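Local structure of CytC3 (Streptomyces, 3GJA) at residues T122-H125 with A126-K129. The protein is a nonheme iron halogenase of the phytanoyl-CoA dioxygenase family that probably chlorinates an unactivated carbon of its substrate during natural-product biosynthesis. Residues are numbered along the deposited sequence; the frame is centred on the assembly and turned at random.
Sequences TFAH and ATGK. With ACT (acetate ion), chain C.
The carbonyl oxygen of Lys129 draws two groups of the preceding chain: Ala124 N donates a nearly straight hydrogen bond to Lys129 O (2.7 Å, 164° at the hydrogen), and Phe123 CA adds a C-H...O contact to the same oxygen at 3.2 Å. Between strands 115-116 and 132-133 of the cupin-type fold, the chain reverses here in a hairpin-like loop built on an alpha-turn, whose defining bond runs from Gly128 N to Ala124 O at 2.6 Å and is more bent, 139°. His125 and Ala126 have right-handed helical backbone angles, whereas Gly128 turns with a positive phi (80°); with no CB to press on the carbonyl oxygen of Thr127, glycine suits this left-handed position. Beyond the turn, backbone pairing of Thr122 with Gln131 continues the reversal. Ala124 is buried against Tyr277, and its small CB lies 3.7 Å from both Lys129 O and Thr127 OG1. Thr127 places OG1 between its own backbone N and carbonyl carbon, where the hydroxyl accepts a weak, long bond from Lys129 N (3.4 Å). On the outer bend, Ala126 N is held by Asp279, while His125 N points to an acetate ion, probably from the crystallisation liquor, bonding its OXT at 2.9 Å; Lys62, Arg102 and Gln131 also hold this anion. The Lys129 side chain, extended beyond CB, leads away from 122-125 and touches Tyr277. Phe123, also touching Pro130 and Ile144, turns a ring edge to Lys129 C, and its CD1 comes within 3.4 Å of Gly128 O.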
loop_
_atom_site.group_PDB
_atom_site.type_symbol
_atom_site.label_atom_id
_atom_site.label_comp_id
_atom_site.label_asym_id
_atom_site.label_seq_id
_atom_site.Cartn_x
_atom_site.Cartn_y
_atom_site.Cartn_z
ATOM N N THR A 122 10.435 0.208 6.259
ATOM C CA THR A 122 9.318 -0.627 6.684
ATOM C C THR A 122 9.410 -1.092 8.136
ATOM O O THR A 122 8.745 -2.055 8.533
ATOM C CB THR A 122 9.163 -1.858 5.781
ATOM O OG1 THR A 122 10.429 -2.508 5.627
ATOM C CG2 THR A 122 8.626 -1.449 4.418
ATOM N N PHE A 123 10.234 -0.408 8.925
ATOM C CA PHE A 123 10.380 -0.748 10.332
ATOM C C PHE A 123 9.175 -0.195 11.081
ATOM O O PHE A 123 8.574 0.796 10.662
ATOM C CB PHE A 123 11.648 -0.120 10.913
ATOM C CG PHE A 123 12.919 -0.634 10.301
ATOM C CD1 PHE A 123 13.341 -1.940 10.530
ATOM C CD2 PHE A 123 13.697 0.188 9.488
ATOM C CE1 PHE A 123 14.520 -2.423 9.955
ATOM C CE2 PHE A 123 14.872 -0.282 8.910
ATOM C CZ PHE A 123 15.284 -1.591 9.143
ATOM N N ALA A 124 8.828 -0.842 12.188
ATOM C CA ALA A 124 7.718 -0.404 13.022
ATOM C C ALA A 124 8.232 0.773 13.850
ATOM O O ALA A 124 9.291 0.687 14.478
ATOM C CB ALA A 124 7.275 -1.537 13.939
ATOM N N HIS A 125 7.487 1.870 13.859
ATOM C CA HIS A 125 7.915 3.043 14.604
ATOM C C HIS A 125 8.102 2.801 16.104
ATOM O O HIS A 125 9.137 3.149 16.671
ATOM C CB HIS A 125 6.929 4.195 14.388
ATOM C CG HIS A 125 7.438 5.520 14.868
ATOM N ND1 HIS A 125 6.776 6.704 14.629
ATOM C CD2 HIS A 125 8.552 5.849 15.567
ATOM C CE1 HIS A 125 7.459 7.704 15.157
ATOM N NE2 HIS A 125 8.542 7.212 15.731
ATOM N N ALA A 126 7.106 2.199 16.740
ATOM C CA ALA A 126 7.154 1.949 18.180
ATOM C C ALA A 126 8.326 1.116 18.696
ATOM O O ALA A 126 8.824 1.360 19.792
ATOM C CB ALA A 126 5.853 1.302 18.625
ATOM N N THR A 127 8.769 0.144 17.912
ATOM C CA THR A 127 9.838 -0.746 18.348
ATOM C C THR A 127 11.065 -0.791 17.450
ATOM O O THR A 127 12.114 -1.285 17.858
ATOM C CB THR A 127 9.308 -2.173 18.455
ATOM O OG1 THR A 127 8.811 -2.576 17.173
ATOM C CG2 THR A 127 8.185 -2.255 19.477
ATOM N N GLY A 128 10.934 -0.301 16.225
ATOM C CA GLY A 128 12.061 -0.325 15.311
ATOM C C GLY A 128 12.254 -1.690 14.677
ATOM O O GLY A 128 13.231 -1.913 13.958
ATOM N N LYS A 129 11.328 -2.607 14.943
ATOM C CA LYS A 129 11.403 -3.960 14.383
ATOM C C LYS A 129 11.065 -3.964 12.900
ATOM O O LYS A 129 10.202 -3.207 12.449
ATOM C CB LYS A 129 10.419 -4.898 15.084
ATOM C CG LYS A 129 10.730 -5.222 16.530
ATOM C CD LYS A 129 9.681 -6.182 17.073
ATOM C CE LYS A 129 9.887 -6.476 18.545
ATOM N NZ LYS A 129 8.857 -7.431 19.042
HETATM C C ACT C . 4.603 1.122 11.386
HETATM O O ACT C . 4.490 0.910 10.059
HETATM O OXT ACT C . 5.418 1.916 11.807
HETATM C CH3 ACT C . 3.718 0.373 12.349
#